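Local structure of nuclease-like protein (6GRB) at residues G364-R368 with T455-W459. The protein is a Holliday junction-resolving enzyme of the GEN1 type, probably cutting four-way DNA junctions and 5'-flaps with the help of divalent metal ions. Residues are numbered along the deposited sequence; the frame is centred on the assembly and turned at random.
Sequences GISMR and TVEDW
Ile365 lays its CG2 methyl over one face of the Trp459 indole, a CH-pi contact in which CG2 stands 3.8 Å from the centroid of the five-membered ring and only 6° off its normal. The pair packs helix 453-464 against edge strand 364-371 of the three-stranded antiparallel sheet in the GEN1 C-terminal domain, a family grouped with SH3-like folds, and lies away from the nuclease metal site, the nearest atom of the contact being about 33 Å from the bound DNA. The segment axes approach to 8.7 Å at 42°, and Ile365 and Trp459 are in register, their CA atoms 6.5 Å apart. The branches of Ile365 divide the work: CG2, anti to the backbone N, takes the ring, while the other arm carries CD1 to the helix, where it lies 4.0 Å from Thr455 CG2 and also touches Val456 CG2. Trp459, with CG anti to its own N (chi1 -177°), reaches along the strand, so that its six-membered ring comes to Met367 and Arg368. Leu380 of the middle strand, 377-384, touches the side chains of Ile365, Arg368 and Trp459. Arg368 contributes its aliphatic base, whereas its guanidinium leads away to salt bridges with Glu370 and Glu445; Thr455 OG1 is hydrogen-bonded to Glu358. At the far end of the indole, Trp459 CH2 meets Arg368 CB at 3.6 Å, obliquely to the ring.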
ATOM      1  N   GLY A 364      -1.999   0.312  32.017  1.00 76.85           N
ATOM      2  CA  GLY A 364      -2.706   1.527  32.378  1.00 76.33           C
ATOM      3  C   GLY A 364      -2.824   2.475  31.203  1.00 75.35           C
ATOM      4  O   GLY A 364      -2.140   2.335  30.180  1.00 75.25           O
ATOM      5  N   ILE A 365      -3.719   3.448  31.378  1.00 73.88           N
ATOM      6  CA  ILE A 365      -3.943   4.537  30.438  1.00 73.01           C
ATOM      7  C   ILE A 365      -3.792   5.836  31.211  1.00 73.59           C
ATOM      8  O   ILE A 365      -4.258   5.943  32.348  1.00 73.96           O
ATOM      9  CB  ILE A 365      -5.339   4.450  29.783  1.00 71.45           C
ATOM     10  CG1 ILE A 365      -5.561   3.065  29.174  1.00 70.85           C
ATOM     11  CG2 ILE A 365      -5.513   5.525  28.729  1.00 70.60           C
ATOM     12  CD1 ILE A 365      -7.014   2.819  28.761  1.00 69.54           C
ATOM     13  N   SER A 366      -3.130   6.818  30.611  1.00 71.26           N
ATOM     14  CA  SER A 366      -2.826   8.052  31.320  1.00 71.85           C
ATOM     15  C   SER A 366      -3.279   9.306  30.603  1.00 71.03           C
ATOM     16  O   SER A 366      -3.183  10.389  31.197  1.00 71.41           O
ATOM     17  CB  SER A 366      -1.314   8.167  31.599  1.00 73.19           C
ATOM     18  OG  SER A 366      -0.555   8.033  30.404  1.00 73.14           O
ATOM     19  N   MET A 367      -3.683   9.219  29.346  1.00 69.85           N
ATOM     20  CA  MET A 367      -4.032  10.416  28.603  1.00 69.26           C
ATOM     21  C   MET A 367      -4.713  10.054  27.293  1.00 68.02           C
ATOM     22  O   MET A 367      -4.848   8.905  26.969  1.00 67.79           O
ATOM     23  CB  MET A 367      -2.734  11.199  28.343  1.00 77.22           C
ATOM     24  CG  MET A 367      -2.820  12.671  27.953  1.00 77.75           C
ATOM     25  SD  MET A 367      -1.223  13.501  27.841  1.00 78.29           S
ATOM     26  CE  MET A 367      -0.247  12.223  28.546  1.00 78.30           C
ATOM     27  N   ARG A 368      -5.137  11.096  26.584  1.00 74.29           N
ATOM     28  CA  ARG A 368      -5.799  10.990  25.296  1.00 73.24           C
ATOM     29  C   ARG A 368      -5.356  12.186  24.464  1.00 73.11           C
ATOM     30  O   ARG A 368      -5.024  13.240  25.007  1.00 73.73           O
ATOM     31  CB  ARG A 368      -7.317  10.992  25.467  1.00 72.68           C
ATOM     32  CG  ARG A 368      -8.071  11.620  24.306  1.00 71.27           C
ATOM     33  CD  ARG A 368      -9.415  10.943  24.089  1.00 70.18           C
ATOM     34  NE  ARG A 368     -10.092  11.443  22.896  1.00 69.72           N
ATOM     35  CZ  ARG A 368     -11.280  11.017  22.478  1.00 69.49           C
ATOM     36  NH1 ARG A 368     -11.927  10.080  23.157  1.00 69.63           N
ATOM     37  NH2 ARG A 368     -11.820  11.529  21.381  1.00 69.24           N
ATOM     38  N   THR A 455     -10.585  -1.893  30.544  1.00 78.78           N
ATOM     39  CA  THR A 455      -9.588  -0.898  30.932  1.00 79.39           C
ATOM     40  C   THR A 455      -9.949   0.488  30.398  1.00 78.70           C
ATOM     41  O   THR A 455      -9.729   1.498  31.076  1.00 79.21           O
ATOM     42  CB  THR A 455      -8.213  -1.320  30.428  1.00 79.85           C
ATOM     43  OG1 THR A 455      -7.961  -2.678  30.811  1.00 80.48           O
ATOM     44  CG2 THR A 455      -7.145  -0.432  31.019  1.00 80.86           C
ATOM     45  N   VAL A 456     -10.505   0.556  29.182  1.00 76.72           N
ATOM     46  CA  VAL A 456     -10.904   1.844  28.624  1.00 76.12           C
ATOM     47  C   VAL A 456     -12.125   2.403  29.362  1.00 76.11           C
ATOM     48  O   VAL A 456     -12.261   3.626  29.498  1.00 76.19           O
ATOM     49  CB  VAL A 456     -11.144   1.723  27.102  1.00 75.05           C
ATOM     50  CG1 VAL A 456     -11.425   3.078  26.487  1.00 74.57           C
ATOM     51  CG2 VAL A 456      -9.943   1.094  26.420  1.00 75.10           C
ATOM     52  N   GLU A 457     -13.024   1.540  29.864  1.00 78.23           N
ATOM     53  CA  GLU A 457     -14.136   2.040  30.675  1.00 78.91           C
ATOM     54  C   GLU A 457     -13.619   2.693  31.945  1.00 80.44           C
ATOM     55  O   GLU A 457     -13.987   3.832  32.265  1.00 81.98           O
ATOM     56  CB  GLU A 457     -15.124   0.921  31.041  1.00 79.65           C
ATOM     57  CG  GLU A 457     -15.445  -0.048  29.921  1.00 78.19           C
ATOM     58  CD  GLU A 457     -16.925  -0.370  29.816  1.00 79.20           C
ATOM     59  OE1 GLU A 457     -17.537  -0.738  30.850  1.00 81.33           O
ATOM     60  OE2 GLU A 457     -17.476  -0.252  28.688  1.00 78.24           O
ATOM     61  N   ASP A 458     -12.771   1.973  32.690  1.00 79.89           N
ATOM     62  CA  ASP A 458     -12.297   2.478  33.978  1.00 81.60           C
ATOM     63  C   ASP A 458     -11.562   3.796  33.809  1.00 81.44           C
ATOM     64  O   ASP A 458     -11.734   4.715  34.618  1.00 83.54           O
ATOM     65  CB  ASP A 458     -11.395   1.446  34.662  1.00 81.78           C
ATOM     66  CG  ASP A 458     -12.110   0.131  34.932  1.00 81.96           C
ATOM     67  OD1 ASP A 458     -13.268   0.157  35.400  1.00 83.82           O
ATOM     68  OD2 ASP A 458     -11.504  -0.931  34.666  1.00 81.66           O
ATOM     69  N   TRP A 459     -10.758   3.917  32.744  1.00 76.98           N
ATOM     70  CA  TRP A 459     -10.115   5.196  32.473  1.00 77.07           C
ATOM     71  C   TRP A 459     -11.149   6.265  32.146  1.00 76.93           C
ATOM     72  O   TRP A 459     -11.013   7.418  32.564  1.00 78.19           O
ATOM     73  CB  TRP A 459      -9.096   5.074  31.341  1.00 76.68           C
ATOM     74  CG  TRP A 459      -8.402   6.392  31.128  1.00 76.97           C
ATOM     75  CD1 TRP A 459      -7.401   6.951  31.913  1.00 78.08           C
ATOM     76  CD2 TRP A 459      -8.680   7.349  30.099  1.00 76.21           C
ATOM     77  NE1 TRP A 459      -7.038   8.181  31.412  1.00 78.03           N
ATOM     78  CE2 TRP A 459      -7.804   8.451  30.302  1.00 76.90           C
ATOM     79  CE3 TRP A 459      -9.569   7.382  29.026  1.00 75.09           C
ATOM     80  CZ2 TRP A 459      -7.810   9.573  29.469  1.00 76.48           C
ATOM     81  CZ3 TRP A 459      -9.569   8.490  28.198  1.00 74.71           C
ATOM     82  CH2 TRP A 459      -8.696   9.574  28.429  1.00 75.40           C
TER